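Side-chain contacts in CD180 antigen (Mus musculus, PDB 3T6Q), which may cooperate with MD-1 and TLR4 in the innate response of B cells to bacterial lipopolysaccharide, leads to NF-kappa-B activation and is involved in B-cell life/death decisions: residues G197-S201 with A202-S206; L158-N162 with N163-Y167; S536-L539 with P540-P544; R594-L598 with S599-L603. One frame throughout, in Å; residues are numbered along the deposited sequence.

Contact 1: residues G197-S201 with A202-S206; sequences GAFDS and AVFQS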
loop_
_atom_site.group_PDB
_atom_site.type_symbol
_atom_site.label_atom_id
_atom_site.label_comp_id
_atom_site.label_asym_id
_atom_site.label_seq_id
_atom_site.Cartn_x
_atom_site.Cartn_y
_atom_site.Cartn_z
ATOM N N GLY A 197 -27.106 -11.470 10.088
ATOM C CA GLY A 197 -26.793 -12.385 11.162
ATOM C C GLY A 197 -25.405 -12.246 11.718
ATOM O O GLY A 197 -25.121 -12.786 12.801
ATOM N N ALA A 198 -24.538 -11.508 11.013
ATOM C CA ALA A 198 -23.135 -11.358 11.445
ATOM C C ALA A 198 -23.000 -10.699 12.801
ATOM O O ALA A 198 -22.043 -10.976 13.525
ATOM C CB ALA A 198 -22.287 -10.614 10.392
ATOM N N PHE A 199 -23.953 -9.836 13.167
ATOM C CA PHE A 199 -23.881 -9.158 14.451
ATOM C C PHE A 199 -24.822 -9.665 15.554
ATOM O O PHE A 199 -24.933 -9.039 16.611
ATOM C CB PHE A 199 -24.062 -7.651 14.243
ATOM C CG PHE A 199 -22.801 -6.982 13.782
ATOM C CD1 PHE A 199 -21.983 -6.322 14.696
ATOM C CD2 PHE A 199 -22.394 -7.092 12.456
ATOM C CE1 PHE A 199 -20.810 -5.730 14.279
ATOM C CE2 PHE A 199 -21.216 -6.490 12.032
ATOM C CZ PHE A 199 -20.434 -5.808 12.946
ATOM N N ASP A 200 -25.448 -10.817 15.317
ATOM C CA ASP A 200 -26.338 -11.431 16.307
ATOM C C ASP A 200 -25.630 -11.543 17.626
ATOM O O ASP A 200 -24.513 -12.070 17.697
ATOM C CB ASP A 200 -26.803 -12.821 15.865
ATOM C CG ASP A 200 -27.858 -12.764 14.771
ATOM O OD1 ASP A 200 -28.264 -11.656 14.320
ATOM O OD2 ASP A 200 -28.274 -13.848 14.338
ATOM N N SER A 201 -26.256 -11.019 18.677
ATOM C CA SER A 201 -25.700 -11.071 20.025
ATOM C C SER A 201 -24.324 -10.412 20.249
ATOM O O SER A 201 -23.706 -10.620 21.307
ATOM C CB SER A 201 -25.632 -12.528 20.518
ATOM O OG SER A 201 -26.931 -13.022 20.652
ATOM N N ALA A 202 -23.849 -9.630 19.284
ATOM C CA ALA A 202 -22.522 -8.989 19.394
ATOM C C ALA A 202 -22.537 -7.890 20.440
ATOM O O ALA A 202 -23.536 -7.170 20.555
ATOM C CB ALA A 202 -22.090 -8.423 18.037
ATOM N N VAL A 203 -21.451 -7.786 21.216
ATOM C CA VAL A 203 -21.337 -6.764 22.260
ATOM C C VAL A 203 -19.971 -6.049 22.113
ATOM O O VAL A 203 -18.910 -6.654 22.324
ATOM C CB VAL A 203 -21.487 -7.362 23.683
ATOM C CG1 VAL A 203 -21.267 -6.290 24.746
ATOM C CG2 VAL A 203 -22.854 -8.013 23.856
ATOM N N PHE A 204 -20.005 -4.770 21.734
ATOM C CA PHE A 204 -18.782 -3.951 21.519
ATOM C C PHE A 204 -18.716 -2.796 22.468
ATOM O O PHE A 204 -19.754 -2.260 22.876
ATOM C CB PHE A 204 -18.757 -3.386 20.104
ATOM C CG PHE A 204 -18.400 -4.403 19.083
ATOM C CD1 PHE A 204 -17.055 -4.625 18.747
ATOM C CD2 PHE A 204 -19.389 -5.189 18.502
ATOM C CE1 PHE A 204 -16.729 -5.613 17.824
ATOM C CE2 PHE A 204 -19.067 -6.174 17.578
ATOM C CZ PHE A 204 -17.731 -6.386 17.239
ATOM N N GLN A 205 -17.495 -2.416 22.830
ATOM C CA GLN A 205 -17.259 -1.149 23.493
ATOM C C GLN A 205 -17.402 -0.012 22.461
ATOM O O GLN A 205 -18.269 0.842 22.610
ATOM C CB GLN A 205 -15.898 -1.155 24.190
ATOM C CG GLN A 205 -15.342 0.201 24.582
ATOM C CD GLN A 205 -16.297 1.061 25.393
ATOM O OE1 GLN A 205 -16.513 2.242 25.075
ATOM N NE2 GLN A 205 -16.873 0.486 26.438
ATOM N N SER A 206 -16.559 0.014 21.434
ATOM C CA SER A 206 -16.639 1.067 20.372
ATOM C C SER A 206 -16.649 0.408 19.031
ATOM O O SER A 206 -15.998 -0.607 18.847
ATOM C CB SER A 206 -15.435 2.025 20.393
ATOM O OG SER A 206 -15.435 2.797 21.559
#

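Contact 2: residues L158-N162 with N163-Y167; sequences LDFQN and NAIHY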
loop_
_atom_site.group_PDB
_atom_site.type_symbol
_atom_site.label_atom_id
_atom_site.label_comp_id
_atom_site.label_asym_id
_atom_site.label_seq_id
_atom_site.Cartn_x
_atom_site.Cartn_y
_atom_site.Cartn_z
ATOM N N LEU A 158 -8.816 -3.429 18.207
ATOM C CA LEU A 158 -8.447 -3.951 16.930
ATOM C C LEU A 158 -8.693 -2.799 15.948
ATOM O O LEU A 158 -9.835 -2.429 15.720
ATOM C CB LEU A 158 -9.352 -5.108 16.548
ATOM C CG LEU A 158 -8.835 -6.397 15.918
ATOM C CD1 LEU A 158 -9.909 -7.163 15.135
ATOM C CD2 LEU A 158 -7.495 -6.324 15.168
ATOM N N ASP A 159 -7.634 -2.269 15.352
ATOM C CA ASP A 159 -7.741 -1.043 14.578
ATOM C C ASP A 159 -7.348 -1.256 13.116
ATOM O O ASP A 159 -6.194 -1.595 12.818
ATOM C CB ASP A 159 -6.866 0.008 15.257
ATOM C CG ASP A 159 -7.084 1.425 14.702
ATOM O OD1 ASP A 159 -7.032 1.628 13.465
ATOM O OD2 ASP A 159 -7.319 2.356 15.518
ATOM N N PHE A 160 -8.308 -1.044 12.216
ATOM C CA PHE A 160 -8.101 -1.212 10.790
ATOM C C PHE A 160 -8.297 0.109 10.027
ATOM O O PHE A 160 -8.647 0.086 8.856
ATOM C CB PHE A 160 -9.070 -2.241 10.218
ATOM C CG PHE A 160 -8.875 -3.666 10.701
ATOM C CD1 PHE A 160 -7.957 -4.529 10.076
ATOM C CD2 PHE A 160 -9.689 -4.185 11.719
ATOM C CE1 PHE A 160 -7.828 -5.866 10.499
ATOM C CE2 PHE A 160 -9.558 -5.513 12.145
ATOM C CZ PHE A 160 -8.641 -6.362 11.527
ATOM N N GLN A 161 -8.074 1.248 10.681
ATOM C CA GLN A 161 -8.331 2.558 10.043
ATOM C C GLN A 161 -7.657 2.639 8.655
ATOM O O GLN A 161 -6.504 2.282 8.527
ATOM C CB GLN A 161 -7.785 3.682 10.932
ATOM C CG GLN A 161 -7.884 5.050 10.248
ATOM C CD GLN A 161 -7.803 6.252 11.179
ATOM O OE1 GLN A 161 -7.437 7.352 10.743
ATOM N NE2 GLN A 161 -8.195 6.077 12.425
ATOM N N ASN A 162 -8.368 3.100 7.620
ATOM C CA ASN A 162 -7.713 3.298 6.313
ATOM C C ASN A 162 -7.223 1.994 5.632
ATOM O O ASN A 162 -6.051 1.861 5.287
ATOM C CB ASN A 162 -6.569 4.339 6.428
ATOM C CG ASN A 162 -6.035 4.788 5.067
ATOM O OD1 ASN A 162 -6.780 4.883 4.083
ATOM N ND2 ASN A 162 -4.769 5.127 5.023
ATOM N N ASN A 163 -8.136 1.035 5.413
ATOM C CA ASN A 163 -7.790 -0.216 4.728
ATOM C C ASN A 163 -8.788 -0.433 3.600
ATOM O O ASN A 163 -9.459 0.500 3.198
ATOM C CB ASN A 163 -7.718 -1.396 5.729
ATOM C CG ASN A 163 -6.324 -1.554 6.348
ATOM O OD1 ASN A 163 -5.393 -1.958 5.671
ATOM N ND2 ASN A 163 -6.171 -1.204 7.612
ATOM N N ALA A 164 -8.854 -1.638 3.061
ATOM C CA ALA A 164 -9.660 -1.909 1.905
ATOM C C ALA A 164 -10.757 -2.885 2.283
ATOM O O ALA A 164 -11.092 -3.790 1.515
ATOM C CB ALA A 164 -8.780 -2.502 0.803
ATOM N N ILE A 165 -11.290 -2.760 3.485
ATOM C CA ILE A 165 -12.360 -3.712 3.892
ATOM C C ILE A 165 -13.706 -3.229 3.342
ATOM O O ILE A 165 -14.123 -2.093 3.597
ATOM C CB ILE A 165 -12.406 -3.867 5.427
ATOM C CG1 ILE A 165 -11.088 -4.471 5.912
ATOM C CG2 ILE A 165 -13.581 -4.769 5.887
ATOM C CD1 ILE A 165 -10.685 -4.017 7.276
ATOM N N HIS A 166 -14.415 -4.095 2.617
ATOM C CA HIS A 166 -15.682 -3.688 2.060
ATOM C C HIS A 166 -16.862 -4.527 2.493
ATOM O O HIS A 166 -18.006 -4.222 2.117
ATOM C CB HIS A 166 -15.605 -3.577 0.533
ATOM C CG HIS A 166 -15.352 -4.891 -0.191
ATOM N ND1 HIS A 166 -14.105 -5.418 -0.352
ATOM C CD2 HIS A 166 -16.239 -5.765 -0.863
ATOM C CE1 HIS A 166 -14.193 -6.576 -1.064
ATOM N NE2 HIS A 166 -15.501 -6.781 -1.375
ATOM N N TYR A 167 -16.590 -5.575 3.257
ATOM C CA TYR A 167 -17.605 -6.549 3.631
ATOM C C TYR A 167 -17.270 -7.200 4.960
ATOM O O TYR A 167 -16.122 -7.525 5.231
ATOM C CB TYR A 167 -17.732 -7.653 2.561
ATOM C CG TYR A 167 -18.960 -8.523 2.722
ATOM C CD1 TYR A 167 -20.221 -8.065 2.316
ATOM C CD2 TYR A 167 -18.863 -9.797 3.278
ATOM C CE1 TYR A 167 -21.352 -8.858 2.460
ATOM C CE2 TYR A 167 -19.987 -10.600 3.416
ATOM C CZ TYR A 167 -21.218 -10.125 3.017
ATOM O OH TYR A 167 -22.312 -10.934 3.155
#

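Contact 3: residues S536-L539 with P540-P544; sequences SIIL and PSLLP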
loop_
_atom_site.group_PDB
_atom_site.type_symbol
_atom_site.label_atom_id
_atom_site.label_comp_id
_atom_site.label_asym_id
_atom_site.label_seq_id
_atom_site.Cartn_x
_atom_site.Cartn_y
_atom_site.Cartn_z
ATOM N N SER A 536 15.948 40.810 40.900
ATOM C CA SER A 536 17.419 40.821 40.755
ATOM C C SER A 536 18.103 40.457 42.051
ATOM O O SER A 536 18.781 39.436 42.154
ATOM C CB SER A 536 17.931 42.173 40.213
ATOM O OG SER A 536 17.392 43.264 40.979
ATOM N N ILE A 537 17.907 41.318 43.045
ATOM C CA ILE A 537 18.436 41.122 44.383
ATOM C C ILE A 537 17.295 40.731 45.322
ATOM O O ILE A 537 16.257 41.369 45.280
ATOM C CB ILE A 537 19.088 42.460 44.899
ATOM C CG1 ILE A 537 20.324 42.736 44.043
ATOM C CG2 ILE A 537 19.445 42.350 46.392
ATOM C CD1 ILE A 537 21.222 43.858 44.546
ATOM N N ILE A 538 17.519 39.696 46.163
ATOM C CA ILE A 538 16.565 39.257 47.186
ATOM C C ILE A 538 17.263 39.377 48.538
ATOM O O ILE A 538 18.096 38.555 48.888
ATOM C CB ILE A 538 16.097 37.799 46.918
ATOM C CG1 ILE A 538 15.447 37.732 45.530
ATOM C CG2 ILE A 538 15.112 37.281 47.990
ATOM C CD1 ILE A 538 15.238 36.298 45.064
ATOM N N LEU A 539 16.885 40.387 49.301
ATOM C CA LEU A 539 17.608 40.683 50.542
ATOM C C LEU A 539 17.300 39.636 51.583
ATOM O O LEU A 539 16.261 38.950 51.471
ATOM C CB LEU A 539 17.287 42.088 51.039
ATOM C CG LEU A 539 17.941 43.182 50.170
ATOM C CD1 LEU A 539 17.348 44.516 50.548
ATOM C CD2 LEU A 539 19.469 43.226 50.300
ATOM N N PRO A 540 18.200 39.496 52.592
ATOM C CA PRO A 540 18.084 38.433 53.592
ATOM C C PRO A 540 16.732 38.368 54.264
ATOM O O PRO A 540 16.271 37.265 54.518
ATOM C CB PRO A 540 19.177 38.771 54.645
ATOM C CG PRO A 540 20.009 39.865 54.054
ATOM C CD PRO A 540 19.498 40.216 52.688
ATOM N N SER A 541 16.093 39.508 54.551
ATOM C CA SER A 541 14.820 39.478 55.309
ATOM C C SER A 541 13.665 38.777 54.533
ATOM O O SER A 541 12.622 38.456 55.107
ATOM C CB SER A 541 14.395 40.888 55.725
ATOM O OG SER A 541 14.182 41.691 54.568
ATOM N N LEU A 542 13.842 38.578 53.232
ATOM C CA LEU A 542 12.867 37.827 52.428
ATOM C C LEU A 542 13.142 36.308 52.377
ATOM O O LEU A 542 12.278 35.522 51.981
ATOM C CB LEU A 542 12.816 38.382 50.994
ATOM C CG LEU A 542 12.520 39.867 50.858
ATOM C CD1 LEU A 542 12.766 40.256 49.416
ATOM C CD2 LEU A 542 11.090 40.142 51.290
ATOM N N LEU A 543 14.342 35.897 52.769
ATOM C CA LEU A 543 14.733 34.493 52.633
ATOM C C LEU A 543 13.915 33.559 53.539
ATOM O O LEU A 543 13.603 32.435 53.128
ATOM C CB LEU A 543 16.242 34.307 52.846
ATOM C CG LEU A 543 17.092 35.097 51.836
ATOM C CD1 LEU A 543 18.582 34.969 52.235
ATOM C CD2 LEU A 543 16.853 34.563 50.426
ATOM N N PRO A 544 13.550 34.020 54.754
ATOM C CA PRO A 544 12.713 33.106 55.536
ATOM C C PRO A 544 11.366 32.848 54.857
ATOM O O PRO A 544 10.781 31.763 55.035
ATOM C CB PRO A 544 12.540 33.831 56.873
ATOM C CG PRO A 544 13.699 34.769 56.959
ATOM C CD PRO A 544 13.959 35.201 55.539
#

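Contact 4: residues R594-L598 with S599-L603; sequences RGVRL and SDVTL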
loop_
_atom_site.group_PDB
_atom_site.type_symbol
_atom_site.label_atom_id
_atom_site.label_comp_id
_atom_site.label_asym_id
_atom_site.label_seq_id
_atom_site.Cartn_x
_atom_site.Cartn_y
_atom_site.Cartn_z
ATOM N N ARG A 594 26.937 36.502 32.995
ATOM C CA ARG A 594 25.638 36.579 32.347
ATOM C C ARG A 594 25.318 35.261 31.642
ATOM O O ARG A 594 26.120 34.779 30.847
ATOM C CB ARG A 594 25.595 37.735 31.341
ATOM C CG ARG A 594 24.279 37.850 30.585
ATOM C CD ARG A 594 24.146 39.217 29.918
ATOM N NE ARG A 594 24.348 40.277 30.913
ATOM C CZ ARG A 594 24.861 41.482 30.672
ATOM N NH1 ARG A 594 25.233 41.828 29.441
ATOM N NH2 ARG A 594 25.016 42.345 31.675
ATOM N N GLY A 595 24.149 34.680 31.917
ATOM C CA GLY A 595 23.779 33.414 31.277
ATOM C C GLY A 595 24.315 32.212 32.024
ATOM O O GLY A 595 23.990 31.106 31.672
ATOM N N VAL A 596 25.111 32.410 33.069
ATOM C CA VAL A 596 25.575 31.308 33.937
ATOM C C VAL A 596 24.464 30.956 34.944
ATOM O O VAL A 596 23.866 31.843 35.551
ATOM C CB VAL A 596 26.889 31.682 34.694
ATOM C CG1 VAL A 596 27.339 30.589 35.639
ATOM C CG2 VAL A 596 28.019 32.026 33.713
ATOM N N ARG A 597 24.208 29.661 35.122
ATOM C CA ARG A 597 23.267 29.140 36.124
ATOM C C ARG A 597 23.742 29.511 37.502
ATOM O O ARG A 597 24.948 29.409 37.778
ATOM C CB ARG A 597 23.212 27.600 36.047
ATOM C CG ARG A 597 22.602 27.084 34.770
ATOM C CD ARG A 597 22.773 25.591 34.621
ATOM N NE ARG A 597 22.189 25.184 33.352
ATOM C CZ ARG A 597 22.127 23.933 32.907
ATOM N NH1 ARG A 597 22.614 22.938 33.638
ATOM N NH2 ARG A 597 21.557 23.685 31.730
ATOM N N LEU A 598 22.812 29.904 38.377
ATOM C CA LEU A 598 23.194 30.240 39.740
ATOM C C LEU A 598 23.755 29.041 40.472
ATOM O O LEU A 598 24.547 29.212 41.397
ATOM C CB LEU A 598 22.036 30.817 40.580
ATOM C CG LEU A 598 21.138 32.016 40.236
ATOM C CD1 LEU A 598 20.898 32.842 41.492
ATOM C CD2 LEU A 598 21.612 32.905 39.115
ATOM N N SER A 599 23.317 27.839 40.084
ATOM C CA SER A 599 23.869 26.601 40.651
ATOM C C SER A 599 25.393 26.486 40.403
ATOM O O SER A 599 26.104 25.867 41.193
ATOM C CB SER A 599 23.119 25.359 40.136
ATOM O OG SER A 599 23.128 25.305 38.712
ATOM N N ASP A 600 25.891 27.127 39.345
ATOM C CA ASP A 600 27.330 27.129 39.046
ATOM C C ASP A 600 28.131 28.312 39.622
ATOM O O ASP A 600 29.300 28.478 39.274
ATOM C CB ASP A 600 27.554 26.995 37.534
ATOM C CG ASP A 600 26.900 25.757 36.969
ATOM O OD1 ASP A 600 26.788 24.770 37.731
ATOM O OD2 ASP A 600 26.475 25.768 35.789
ATOM N N VAL A 601 27.524 29.105 40.510
ATOM C CA VAL A 601 28.183 30.294 41.059
ATOM C C VAL A 601 28.649 30.099 42.503
ATOM O O VAL A 601 27.851 29.707 43.366
ATOM C CB VAL A 601 27.260 31.543 41.034
ATOM C CG1 VAL A 601 27.870 32.685 41.855
ATOM C CG2 VAL A 601 27.000 31.990 39.608
ATOM N N THR A 602 29.926 30.411 42.760
ATOM C CA THR A 602 30.422 30.553 44.143
ATOM C C THR A 602 31.268 31.808 44.281
ATOM O O THR A 602 32.282 31.965 43.593
ATOM C CB THR A 602 31.230 29.329 44.648
ATOM O OG1 THR A 602 30.738 28.131 44.038
ATOM C CG2 THR A 602 31.130 29.207 46.181
ATOM N N LEU A 603 30.833 32.707 45.153
ATOM C CA LEU A 603 31.545 33.955 45.378
ATOM C C LEU A 603 32.208 33.876 46.714
ATOM O O LEU A 603 31.765 33.135 47.587
ATOM C CB LEU A 603 30.588 35.159 45.404
ATOM C CG LEU A 603 29.680 35.476 44.217
ATOM C CD1 LEU A 603 28.982 36.785 44.506
ATOM C CD2 LEU A 603 30.462 35.575 42.937
HETATM O O HOH W 1 25.998 27.557 33.834
#

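Contact 1: residues G197-S201 with A202-S206
The rings of Phe199 and Phe204 come closest through one carbon each, Phe199 CE1 lying 3.8 Å from Phe204 CE2; the approach is oblique to both rings, and the side chains cross at about a right angle. This is van der Waals contact without the geometry of a stack. The methyl of Ala202 adds to it from the same stretch of chain, its CB lying 3.9 Å from Phe199 CD1, again obliquely to the ring. With CG beside its own backbone N (chi1 -75°), Phe204 carries its ring back toward the preceding turn.

Two overlapping beta turns bring these groups together: a type I turn from Gly197 to Asp200, and a type II turn from Phe199 to Ala202 in which Ser201 has positive phi. The second is closed by Ala202 N donating to Phe199 O at 2.9 Å, with an N-H...O angle of 162°. The backbone N of Ser201 donates to Asn224 OD1.

The turns end leucine-rich repeat 7 and lead into strand 203-208, whose Phe204 pairs by backbone bonds with Thr226 and Gln228. Both aromatic side chains rest on Met173 of helix 170-174; Phe199 also reaches Leu222, and Phe204 reaches Leu184 of strand 182-185.

Contact 2: residues L158-N162 with N163-Y167
Between Phe160 and Asn163 the chain leaves strand 157-159 and bends sharply, with Asn162 in the left-handed region (phi 66°), so that the side chain of Asn163 folds back over the carbonyl of Phe160. Asn163 ND2 donates to Phe160 O at 3.1 Å in a nearly straight bond, N-H...O 167°. The oxygen lies almost in the plane of the Asn163 amide, whereas the donor sits well above the Phe160 carbonyl plane, 64° out of it. The bond is thus well aimed from the amide side and poorly aimed at the lone pairs.

Asn163 fills the asparagine position of the LxLxxNxL pattern, here read as Leu158, Phe160, Asn163 and Ile165, and its amide links neighbouring coils in the asparagine ladder of leucine-rich repeats. ND2 also donates to Leu136 O, and OD1 accepts from Ile141 N; from the other neighbouring repeat, Asn189 ND2 donates to Phe160 O. Two amides therefore grip that one carbonyl.

Ile165 supplies the apolar part. Its CD1 lies 3.8 Å from Phe160 CB and 3.9 Å from Phe160 CG, reaching the root of the ring obliquely, and the two side chains cross at about a right angle. Earlier in the bend, Asp159 OD1 accepts from Gln161 N at 3.0 Å, forming an Asx turn. Past the asparagine, Ala164 packs on Ala164 of the second copy of this protein.

Contact 3: residues S536-L539 with P540-P544
Leu539 and Leu542 are joined by the 3-10 turn that opens the helical side of leucine-rich repeat 19, just before helix 543-547. Two backbone bonds define it. Leu542 N donates to Leu539 O at 3.0 Å with an N-H...O angle of 156°, and one residue further on Leu543 N donates to Pro540 O at 2.9 Å. Both span three residues, the evidence for 3-10 winding rather than alpha winding at this start. Ser541 N also comes near Leu539 O, but at a poor angle for a bond.

Apolar contacts gather on one methyl of Ile538. Its CG2, anti to the backbone N, lies 3.9 Å from Leu542 CB and 4.0 Å from Leu543 CD2. Ile538 crosses Leu542 at about a right angle. Beyond the two segments, Ile538 and Leu543 both touch Phe568 of helix 566-574, and Ile538 N donates to Asn565 OD1; this ties the turn to the C-terminal cap.

Leu539 CB lies 3.3 Å from Pro540 CD, a closeness set by the peptide link between them. The prolyl peptide is trans, as follows from Leu539 CA lying 2.9 Å from Pro540 CD.

Contact 4: residues R594-L598 with S599-L603
Arg597 and Asp600 lie side by side and point the same way, the carboxylate oxygen Asp600 OD2 lying against the aliphatic part of Arg597, not its guanidinium. Asp600 OD2 is 3.8 Å from Arg597 CB, while Arg597 NE stays 5.0 Å from Asp600 OD2, too far for a salt bridge, though the opposite charges may still attract; the guanidinium makes a long, weak ion pair with Glu583. Ser599 OG rests 3.5 Å from Arg597 CB, held there by a chi1 of 56° that sets it between the backbone N and the carbonyl carbon. On the apolar flank, Val596 CG1 reaches Asp600 CB at 4.1 Å and Val601 CG2 at 4.2 Å.

A water bridges the polar end, accepting from Arg597 N and donating to Asp600 OD2 at 2.7 Å, which ties the carboxylate back to the chain. Underneath, two successive 3-10-type backbone bonds set the turn: Asp600 N to Arg597 O at 2.9 Å, and Val601 N to Leu598 O at 3.1 Å.

The turn belongs to the LRRCT cap at the C-terminal end of the solenoid. Leu598 packs on Phe568, Leu569 and Tyr572 of helix 566-574, and both it and Val601 touch Cys587 of strand 587-589.

How the contacts relate
Following the chain from the N terminus, contact 2 comes first, turning the chain out of strand 157-159, and contact 1 follows, leading it back into strand 203-208. Contacts 3 and 4 come much later: contact 3 starts the helical side of the last repeat, and contact 4 bends the chain near its C terminus. All four are local turns in series; none nests in or crosses another. Contacts 1 and 2 have centres about 17 Å apart and do not touch, yet both pack against Leu184 of strand 182-185. Contacts 3 and 4, also about 17 Å between centres, share Phe568 of helix 566-574. The two pairs lie on opposite sides of the chain's centre.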